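Local coordinates for DUF1818 domain-containing protein (Prochlorococcus marinus, PDB 2IT9) that is of unknown function but belongs to a family that has been associated with DNA binding, a role that remains tentative, at residues D19-L24 with A31-K36; V45-C50 with A117-W122; D65-L70 with I78-Q83; R89-A94 with G101-W106. All blocks are in the same frame, centred on the assembly; numbering follows the deposited sequence.

Contact 1. Residues D19-L24 with A31-K36; sequences DNFSTL and AIELDK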
# COMPACT_ATOMS: atom_id res chain seq x y z
N ASP A 19 12.41 11.93 -12.37
CA ASP A 19 12.49 13.35 -12.00
C ASP A 19 11.71 13.72 -10.74
O ASP A 19 12.08 14.66 -10.05
CB ASP A 19 11.96 14.23 -13.13
CG ASP A 19 12.79 14.14 -14.40
OD1 ASP A 19 13.93 13.61 -14.36
OD2 ASP A 19 12.29 14.61 -15.45
N ASN A 20 10.64 12.99 -10.45
CA ASN A 20 9.77 13.34 -9.34
C ASN A 20 9.75 12.25 -8.27
O ASN A 20 10.41 12.35 -7.21
CB ASN A 20 8.37 13.63 -9.93
CG ASN A 20 7.36 14.16 -8.92
OD1 ASN A 20 7.66 14.37 -7.75
ND2 ASN A 20 6.14 14.40 -9.41
N PHE A 21 9.03 11.18 -8.58
CA PHE A 21 8.80 10.10 -7.67
C PHE A 21 9.93 9.08 -7.82
O PHE A 21 9.76 8.00 -8.37
CB PHE A 21 7.42 9.51 -7.98
CG PHE A 21 6.29 10.46 -7.68
CD1 PHE A 21 6.01 10.82 -6.36
CD2 PHE A 21 5.51 10.98 -8.72
CE1 PHE A 21 4.99 11.70 -6.07
CE2 PHE A 21 4.46 11.86 -8.43
CZ PHE A 21 4.21 12.23 -7.12
N SER A 22 11.09 9.46 -7.28
CA SER A 22 12.32 8.69 -7.40
C SER A 22 12.56 7.63 -6.32
O SER A 22 13.53 6.88 -6.41
CB SER A 22 13.49 9.67 -7.46
OG SER A 22 13.50 10.47 -6.30
N THR A 23 11.70 7.56 -5.30
CA THR A 23 11.80 6.49 -4.26
C THR A 23 10.56 5.65 -4.17
O THR A 23 9.45 6.14 -4.39
CB THR A 23 12.11 7.12 -2.87
OG1 THR A 23 13.37 7.77 -2.93
CG2 THR A 23 12.16 6.09 -1.77
N LEU A 24 10.73 4.36 -3.95
CA LEU A 24 9.61 3.49 -3.68
C LEU A 24 9.82 2.85 -2.31
O LEU A 24 10.91 2.40 -2.00
CB LEU A 24 9.47 2.45 -4.77
CG LEU A 24 8.50 1.29 -4.53
CD1 LEU A 24 8.03 0.74 -5.85
CD2 LEU A 24 9.08 0.18 -3.65
N ALA A 31 3.05 -1.02 -2.23
CA ALA A 31 4.22 -0.17 -2.48
C ALA A 31 3.69 1.18 -2.90
O ALA A 31 2.64 1.25 -3.53
CB ALA A 31 5.09 -0.74 -3.55
N ILE A 32 4.36 2.27 -2.49
CA ILE A 32 4.04 3.59 -2.95
C ILE A 32 5.34 4.33 -3.30
O ILE A 32 6.39 4.10 -2.71
CB ILE A 32 3.24 4.46 -1.93
CG1 ILE A 32 4.01 4.62 -0.62
CG2 ILE A 32 1.88 3.85 -1.64
CD1 ILE A 32 3.31 5.60 0.36
N GLU A 33 5.25 5.17 -4.32
CA GLU A 33 6.39 5.98 -4.76
C GLU A 33 6.38 7.29 -3.99
O GLU A 33 5.32 7.81 -3.65
CB GLU A 33 6.32 6.27 -6.25
CG GLU A 33 6.39 5.04 -7.16
CD GLU A 33 6.31 5.44 -8.63
OE1 GLU A 33 5.81 6.56 -8.90
OE2 GLU A 33 6.71 4.65 -9.48
N LEU A 34 7.56 7.83 -3.72
CA LEU A 34 7.71 9.08 -2.97
C LEU A 34 8.62 10.05 -3.67
O LEU A 34 9.58 9.63 -4.35
CB LEU A 34 8.36 8.79 -1.60
CG LEU A 34 7.73 7.78 -0.65
CD1 LEU A 34 8.60 7.57 0.60
CD2 LEU A 34 6.31 8.21 -0.25
N ASP A 35 8.36 11.34 -3.49
CA ASP A 35 9.25 12.38 -4.01
C ASP A 35 10.36 12.63 -2.97
O ASP A 35 10.24 12.19 -1.84
CB ASP A 35 8.50 13.66 -4.47
CG ASP A 35 7.96 14.50 -3.34
OD1 ASP A 35 8.51 14.49 -2.22
OD2 ASP A 35 6.98 15.25 -3.60
N LYS A 36 11.44 13.31 -3.37
CA LYS A 36 12.60 13.49 -2.48
C LYS A 36 12.27 14.18 -1.14
O LYS A 36 12.84 13.79 -0.09
CB LYS A 36 13.71 14.24 -3.19
CG LYS A 36 14.47 13.44 -4.26
CD LYS A 36 15.74 12.67 -3.73
CE LYS A 36 15.47 11.38 -2.92
NZ LYS A 36 16.71 10.81 -2.29
O HOH W 1 5.72 15.37 -6.22
O HOH W 2 11.67 14.11 -6.15
O HOH W 3 12.64 10.27 -3.69
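T23 and L34 make the backbone bonds of this hairpin: T23 N donates to L34 O (3.1 Å), and L34 N returns a short bond to T23 O (2.6 Å). S22 and T23 both face L34, a classic beta bulge, and F21 just before them centres an inverse gamma turn. L24 and E33 form the adjoining antiparallel non-hydrogen-bonded pair. D35 CA makes a CA-H...O contact with N20 O (3.4 Å), at the start of the turn. Waters join the polar groups near the bulge. One accepts from K36 N; another donates to L34 O and bonds S22 OG and T23 OG1. Near the turn, the N20 amide and D35 carboxylate lie almost coplanar, and N20 OD1 meets D35 CB at 3.5 Å. D35 is the N-cap of the following helix, OD1 accepting from E38 N. E33 runs extended past F21, its OE1 3.5 Å from F21 CB; that oxygen accepts from G101 N of the second subunit, while OE2 salt-bridges R18. In the apolar packing, L24 has CG trans to its own amide nitrogen (chi1 169°), which lays CD1 against A31 CB (4.0 Å). A glycine in place of L24 would probably strip A31 CB and I13 of this cover and open a gap beside A31 CB. F21 carries N20 CG over one ring face. Strand 10-15 borders segment 19-24, W39 of helix 36-56 packs on T23 and L34, and L42 on L34; A31 and I32 extend the sheet in an antiparallel ladder with the second subunit.

Contact 2. Residues V45-C50 with A117-W122; sequences VVMELC and AMRSMW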
# COMPACT_ATOMS: atom_id res chain seq x y z
N VAL A 45 11.31 11.26 10.50
CA VAL A 45 10.21 10.91 11.40
C VAL A 45 10.41 9.51 11.99
O VAL A 45 10.27 9.30 13.20
CB VAL A 45 8.89 10.99 10.63
CG1 VAL A 45 7.72 10.17 11.32
CG2 VAL A 45 8.50 12.47 10.39
N VAL A 46 10.72 8.56 11.12
CA VAL A 46 10.94 7.19 11.55
C VAL A 46 12.14 7.12 12.49
O VAL A 46 12.03 6.43 13.52
CB VAL A 46 11.04 6.26 10.36
CG1 VAL A 46 11.47 4.80 10.80
CG2 VAL A 46 9.72 6.21 9.61
N MSE A 47 13.24 7.82 12.19
CA MSE A 47 14.42 7.78 13.06
C MSE A 47 14.06 8.35 14.42
O MSE A 47 14.49 7.84 15.46
CB MSE A 47 15.60 8.58 12.51
CG MSE A 47 16.37 8.05 11.27
SE MSE A 47 16.71 6.13 11.36
CE MSE A 47 15.16 5.53 10.41
N GLU A 48 13.29 9.43 14.43
CA GLU A 48 12.89 10.05 15.68
C GLU A 48 12.04 9.10 16.52
O GLU A 48 12.27 8.97 17.73
CB GLU A 48 12.13 11.35 15.46
CG GLU A 48 11.63 11.89 16.75
CD GLU A 48 11.10 13.27 16.68
OE1 GLU A 48 11.33 13.96 15.66
OE2 GLU A 48 10.47 13.68 17.67
N LEU A 49 11.05 8.45 15.89
CA LEU A 49 10.21 7.50 16.63
C LEU A 49 11.00 6.29 17.12
O LEU A 49 10.93 5.92 18.31
CB LEU A 49 9.03 7.02 15.78
CG LEU A 49 7.90 8.00 15.56
CD1 LEU A 49 7.00 7.44 14.47
CD2 LEU A 49 7.12 8.20 16.83
N CYS A 50 11.80 5.71 16.22
CA CYS A 50 12.62 4.55 16.55
C CYS A 50 13.53 4.86 17.75
O CYS A 50 13.51 4.11 18.75
CB CYS A 50 13.40 4.02 15.30
SG CYS A 50 14.36 2.53 15.71
N ALA A 117 17.73 -0.26 6.75
CA ALA A 117 17.88 0.09 5.31
C ALA A 117 17.82 1.60 5.13
O ALA A 117 18.56 2.14 4.35
CB ALA A 117 16.80 -0.58 4.46
N MSE A 118 16.90 2.28 5.82
CA MSE A 118 16.78 3.73 5.73
C MSE A 118 18.05 4.40 6.15
O MSE A 118 18.49 5.33 5.48
CB MSE A 118 15.64 4.24 6.62
CG MSE A 118 14.32 3.91 6.08
SE MSE A 118 12.91 4.57 7.25
CE MSE A 118 11.44 4.25 6.11
N ARG A 119 18.63 3.94 7.25
CA ARG A 119 19.86 4.52 7.75
C ARG A 119 21.08 4.35 6.83
O ARG A 119 22.00 5.16 6.87
CB ARG A 119 20.24 3.90 9.10
CG ARG A 119 19.35 4.24 10.26
CD ARG A 119 20.03 3.85 11.59
NE ARG A 119 19.25 4.29 12.75
CZ ARG A 119 18.58 3.52 13.62
NH1 ARG A 119 18.60 2.19 13.52
NH2 ARG A 119 17.91 4.09 14.63
N SER A 120 21.10 3.29 6.02
CA SER A 120 22.24 2.99 5.18
C SER A 120 22.04 3.14 3.68
O SER A 120 22.89 2.66 2.93
CB SER A 120 22.64 1.54 5.44
OG SER A 120 21.61 0.68 5.01
N MSE A 121 20.98 3.79 3.21
CA MSE A 121 20.73 3.82 1.74
C MSE A 121 21.94 4.16 0.80
O MSE A 121 22.11 3.56 -0.29
CB MSE A 121 19.53 4.69 1.40
CG MSE A 121 18.19 4.07 1.66
SE MSE A 121 17.70 2.35 0.72
CE MSE A 121 17.55 2.78 -1.21
N TRP A 122 22.77 5.12 1.22
CA TRP A 122 23.99 5.51 0.49
C TRP A 122 25.26 4.89 1.12
O TRP A 122 26.37 5.32 0.80
CB TRP A 122 24.10 7.04 0.47
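M47 and R119 meet between helices 36-56 and 110-120, their CA atoms, the nearest pair, 8.3 Å apart. Side chains alone bridge that distance. M47 and M118 were modelled as selenomethionine, so selenium stands where the natural protein has sulfur. The M47 chain is folded, with chi2 at -43° and chi3 at 93°, and this double bend turns its end toward the other helix. Its SE settles on the stem of R119, 3.4 Å from R119 CG, and equally close to R119 NE, coming obliquely to the guanidinium. R119 is straight from CG to NE, so its head reaches over to the first helix, where R119 NH2 lies 4.0 Å from C50 SG. The same NH2 forms a long, weak ion pair with D51.

M118 contrasts with M47: its chain is extended beyond CG (chi2 180°) and carries the selenium straight across the gap. There M118 SE touches V46 CG1 at 3.8 Å, the two side chains crossing at about a right angle. M47 CE closes in beside it, 4.0 Å from M118 SE. The inner part is apolar, and the charged R119 lies at the exposed margin.

V115 of helix 110-120 adds to the packing on V46, M47 and C50. M118 also rests on I12 of strand 10-15, while L49 of helix 36-56 meets L68 and L70 of strand 65-72.

Contact 3. Residues D65-L70 with I78-Q83; sequences DITLEL and ILNGDQ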
# COMPACT_ATOMS: atom_id res chain seq x y z
N ASP A 65 2.91 -1.89 26.97
CA ASP A 65 3.06 -1.36 25.65
C ASP A 65 3.14 0.15 25.63
O ASP A 65 2.89 0.82 26.64
CB ASP A 65 2.04 -1.95 24.66
CG ASP A 65 0.64 -1.74 25.07
OD1 ASP A 65 0.24 -0.58 25.23
OD2 ASP A 65 -0.08 -2.77 25.17
N ILE A 66 3.52 0.64 24.46
CA ILE A 66 3.64 2.06 24.20
C ILE A 66 3.12 2.34 22.82
O ILE A 66 3.23 1.51 21.89
CB ILE A 66 5.12 2.54 24.31
CG1 ILE A 66 5.22 4.08 24.25
CG2 ILE A 66 5.99 1.93 23.23
CD1 ILE A 66 4.57 4.77 25.41
N THR A 67 2.53 3.51 22.71
CA THR A 67 2.08 4.06 21.43
C THR A 67 2.73 5.46 21.33
O THR A 67 2.66 6.27 22.29
CB THR A 67 0.52 4.21 21.38
OG1 THR A 67 -0.09 2.94 21.64
CG2 THR A 67 0.06 4.75 19.99
N LEU A 68 3.36 5.73 20.19
CA LEU A 68 4.02 7.02 19.97
C LEU A 68 3.53 7.51 18.64
O LEU A 68 3.64 6.80 17.65
CB LEU A 68 5.55 6.83 19.87
CG LEU A 68 6.28 6.24 21.09
CD1 LEU A 68 7.73 6.00 20.74
CD2 LEU A 68 6.14 7.20 22.26
N GLU A 69 3.00 8.73 18.59
CA GLU A 69 2.50 9.28 17.33
C GLU A 69 3.27 10.56 17.06
O GLU A 69 3.40 11.43 17.94
CB GLU A 69 1.00 9.59 17.45
CG GLU A 69 0.39 10.21 16.24
CD GLU A 69 -1.07 10.53 16.44
OE1 GLU A 69 -1.84 9.59 16.71
OE2 GLU A 69 -1.44 11.72 16.28
N LEU A 70 3.69 10.74 15.81
CA LEU A 70 4.42 11.92 15.41
C LEU A 70 3.94 12.36 14.04
O LEU A 70 3.98 11.60 13.09
CB LEU A 70 5.93 11.61 15.32
CG LEU A 70 6.81 12.69 14.68
CD1 LEU A 70 6.72 14.01 15.41
CD2 LEU A 70 8.30 12.19 14.66
N ILE A 78 2.53 6.36 13.35
CA ILE A 78 2.09 5.78 14.62
C ILE A 78 2.85 4.51 14.88
O ILE A 78 2.76 3.53 14.11
CB ILE A 78 0.58 5.53 14.61
CG1 ILE A 78 -0.20 6.84 14.28
CG2 ILE A 78 0.11 4.96 15.95
CD1 ILE A 78 -1.52 6.57 13.71
N LEU A 79 3.61 4.52 15.97
CA LEU A 79 4.39 3.38 16.38
C LEU A 79 3.66 2.76 17.56
O LEU A 79 3.28 3.46 18.52
CB LEU A 79 5.79 3.82 16.79
CG LEU A 79 6.73 2.76 17.35
CD1 LEU A 79 8.18 3.17 17.15
CD2 LEU A 79 6.44 2.41 18.80
N ASN A 80 3.46 1.46 17.49
CA ASN A 80 2.87 0.67 18.58
C ASN A 80 3.84 -0.47 18.93
O ASN A 80 4.27 -1.23 18.05
CB ASN A 80 1.55 0.05 18.16
CG ASN A 80 0.38 0.97 18.40
OD1 ASN A 80 -0.11 1.09 19.53
ND2 ASN A 80 -0.13 1.57 17.33
N GLY A 81 4.22 -0.58 20.18
CA GLY A 81 5.11 -1.68 20.52
C GLY A 81 5.15 -2.05 21.97
O GLY A 81 4.39 -1.53 22.76
N ASP A 82 6.02 -3.00 22.27
CA ASP A 82 6.26 -3.45 23.61
C ASP A 82 7.76 -3.70 23.66
O ASP A 82 8.46 -3.31 22.75
CB ASP A 82 5.41 -4.68 23.95
CG ASP A 82 5.62 -5.85 22.99
OD1 ASP A 82 6.65 -5.92 22.28
OD2 ASP A 82 4.75 -6.74 22.95
N GLN A 83 8.24 -4.35 24.71
CA GLN A 83 9.65 -4.61 24.83
C GLN A 83 10.23 -5.55 23.76
O GLN A 83 11.45 -5.59 23.61
CB GLN A 83 9.96 -5.17 26.19
CG GLN A 83 9.45 -6.59 26.46
CD GLN A 83 9.97 -7.11 27.77
OE1 GLN A 83 11.16 -6.99 28.02
NE2 GLN A 83 9.08 -7.68 28.62
O HOH W 4 0.79 -0.20 21.63
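A beta hairpin, formed by strands 65-72 and 75-82, joins I66 to G81 and L68 to L79 as antiparallel hydrogen-bonded pairs. The strand axes approach to 4.6 Å and run 165° apart. I66 N donates to G81 O and G81 N to I66 O, both at 2.9 Å. L68 and L79 exchange a second pair of bonds, each 2.8 Å between L68 N and L79 O and between L79 N and L68 O. T67 with N80, between these pairs, and E69 with I78, beyond the second, are non-hydrogen-bonded pairs.

The two faces differ. On the one that carries L68 and L79, the leucines meet loosely, and L68 packs on Q52 of helix 36-56 while L79 packs on Y53. Strand 85-92 adds W86 against L79. The other face carries T67, N80, E69 and I78. Here E69 and I78 lie alongside each other, pointing the same way, with E69 CG 3.9 Å from I78 CG1, so the glutamate stem runs alongside I78 CG1. T67 CG2, set trans to its own backbone N, likewise touches I78 CG2.

T67 and N80 also stand side by side. T67 OG1 donates to N80 OD1 at 2.8 Å, arriving from above the amide plane rather than within it. A water donates to the same N80 OD1 at 2.6 Å, and its other proton goes to I66 O.

Contact 4. Residues R89-A94 with G101-W106; sequences RLILSA and GAEVYW. With PGE (triethylene glycol), chain F.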
# COMPACT_ATOMS: atom_id res chain seq x y z
N ARG A 89 2.50 2.41 11.45
CA ARG A 89 1.45 2.83 10.54
C ARG A 89 1.82 4.23 10.07
O ARG A 89 2.17 5.08 10.89
CB ARG A 89 0.11 2.84 11.22
CG ARG A 89 -1.01 3.18 10.28
CD ARG A 89 -2.36 3.16 10.96
NE ARG A 89 -3.40 3.56 10.02
CZ ARG A 89 -4.55 4.14 10.39
NH1 ARG A 89 -4.80 4.42 11.67
NH2 ARG A 89 -5.44 4.48 9.46
N LEU A 90 1.79 4.45 8.76
CA LEU A 90 2.14 5.73 8.17
C LEU A 90 0.95 6.27 7.37
O LEU A 90 0.34 5.53 6.59
CB LEU A 90 3.30 5.60 7.22
CG LEU A 90 4.61 5.21 7.90
CD1 LEU A 90 5.61 4.94 6.81
CD2 LEU A 90 5.10 6.34 8.78
N ILE A 91 0.63 7.52 7.60
CA ILE A 91 -0.40 8.23 6.84
C ILE A 91 0.26 9.39 6.11
O ILE A 91 0.78 10.33 6.76
CB ILE A 91 -1.50 8.77 7.74
CG1 ILE A 91 -1.98 7.71 8.74
CG2 ILE A 91 -2.64 9.40 6.92
CD1 ILE A 91 -2.50 6.52 8.16
N LEU A 92 0.18 9.34 4.78
CA LEU A 92 0.75 10.35 3.91
C LEU A 92 -0.37 11.22 3.37
O LEU A 92 -1.24 10.76 2.64
CB LEU A 92 1.49 9.65 2.78
CG LEU A 92 2.19 10.57 1.79
CD1 LEU A 92 3.18 11.53 2.47
CD2 LEU A 92 2.90 9.71 0.75
N SER A 93 -0.35 12.50 3.70
CA SER A 93 -1.46 13.35 3.31
C SER A 93 -1.31 13.86 1.93
O SER A 93 -0.20 13.95 1.38
CB SER A 93 -1.66 14.49 4.28
OG SER A 93 -2.22 13.94 5.44
N ALA A 94 -2.45 14.16 1.36
CA ALA A 94 -2.53 14.64 0.00
C ALA A 94 -2.27 16.13 -0.03
O ALA A 94 -1.16 16.55 -0.33
CB ALA A 94 -3.89 14.29 -0.60
N GLY A 101 -2.81 10.87 -1.60
CA GLY A 101 -2.72 10.41 -0.23
C GLY A 101 -2.62 8.91 -0.17
O GLY A 101 -2.97 8.19 -1.12
N ALA A 102 -2.05 8.43 0.92
CA ALA A 102 -1.92 7.00 1.14
C ALA A 102 -1.76 6.67 2.63
O ALA A 102 -1.48 7.55 3.45
CB ALA A 102 -0.73 6.46 0.37
N GLU A 103 -1.94 5.40 2.95
CA GLU A 103 -1.69 4.90 4.27
C GLU A 103 -1.06 3.53 4.07
O GLU A 103 -1.50 2.74 3.25
CB GLU A 103 -3.01 4.76 5.05
CG GLU A 103 -3.87 5.99 5.06
CD GLU A 103 -5.17 5.76 5.84
OE1 GLU A 103 -5.34 4.63 6.36
OE2 GLU A 103 -6.01 6.70 5.92
N VAL A 104 0.02 3.26 4.80
CA VAL A 104 0.73 2.01 4.68
C VAL A 104 1.16 1.54 6.07
O VAL A 104 1.14 2.32 7.04
CB VAL A 104 1.93 2.12 3.72
CG1 VAL A 104 1.47 2.53 2.32
CG2 VAL A 104 2.96 3.11 4.22
N TYR A 105 1.62 0.29 6.12
CA TYR A 105 1.92 -0.36 7.42
C TYR A 105 2.99 -1.42 7.31
O TYR A 105 2.99 -2.22 6.34
CB TYR A 105 0.64 -0.94 7.98
CG TYR A 105 0.79 -1.87 9.17
CD1 TYR A 105 0.72 -1.36 10.47
CD2 TYR A 105 0.93 -3.23 8.99
CE1 TYR A 105 0.80 -2.21 11.58
CE2 TYR A 105 1.02 -4.09 10.11
CZ TYR A 105 0.96 -3.56 11.39
OH TYR A 105 1.04 -4.37 12.51
N TRP A 106 3.93 -1.42 8.28
CA TRP A 106 4.93 -2.49 8.43
C TRP A 106 4.73 -3.12 9.80
O TRP A 106 4.54 -2.39 10.80
CB TRP A 106 6.37 -2.01 8.34
CG TRP A 106 6.85 -1.66 6.96
CD1 TRP A 106 7.00 -2.52 5.92
CD2 TRP A 106 7.33 -0.38 6.50
NE1 TRP A 106 7.54 -1.86 4.83
CE2 TRP A 106 7.72 -0.54 5.15
CE3 TRP A 106 7.45 0.88 7.10
CZ2 TRP A 106 8.24 0.52 4.40
CZ3 TRP A 106 7.96 1.93 6.36
CH2 TRP A 106 8.37 1.75 5.04
C1 PGE F . -5.74 0.74 12.47
O1 PGE F . -6.85 -0.05 12.04
C2 PGE F . -4.43 -0.02 12.24
O2 PGE F . -4.26 -0.30 10.85
C3 PGE F . -2.98 -0.85 10.57
C4 PGE F . -2.88 -0.96 9.06
O4 PGE F . -4.03 2.47 7.28
C6 PGE F . -3.88 1.27 6.55
C5 PGE F . -2.71 0.53 7.17
O3 PGE F . -2.95 0.38 8.57
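R89 and E103 lie side by side: E103 OE1 sits at the edge of the R89 guanidinium, near its plane, and triethylene glycol C1 lies over one face toward the rim. The R89 NH2 to E103 OE1 salt bridge is 3.1 Å long, meeting the oxygen from above the carboxylate plane, the two planes being 67° apart. Glycol O4 fits between them, accepting from R89 NE at 3.0 Å and donating to E103 OE1 at 2.7 Å; the molecule probably came from the crystallisation liquor. R89 CA is at the edge of the Y105 ring, and L90 CD1 approaches W106 CZ3 obliquely (3.8 Å).

E103 also carries I91 CD1 against its CG (3.4 Å). Replacing E103 by an alanine would probably leave R89 and R11 of the second subunit without their shared counter-charge, and I91 CD1 without the glutamate stem it rests on.

Beneath these side chains, L90 with V104 and L92 with A102 are hydrogen-bonded pairs, L90 N to V104 O measuring 2.8 Å. They define an antiparallel hairpin closing a four-stranded meander; A102, E103 and V104 then carry the sheet into the second subunit.

Contacts 1, 3 and 4 are hairpins; contact 2 pairs two helices. Contact 1 belongs to the sheet 2-7, 10-15, 23-26, 30-34; contacts 3 and 4 share the sheet 65-72, 75-82, 85-92, 102-106. Contact 1 comes first along the chain; contacts 3 and 4, in that order, lie in the loop contact 2 closes. Helix 36-56 follows strand 30-34 and precedes strand 65-72; contact 2 touches contact 3 through E48 and L49, and contact 4 through M118 and W106. Contacts 1 and 3 have centres about 27 Å apart, on opposite sides of the chain's centre. Contacts 1 and 4 touch through I32, L34 and L92, so the packing of the sheets adjoins the dimer interface, where they run on into the second subunit.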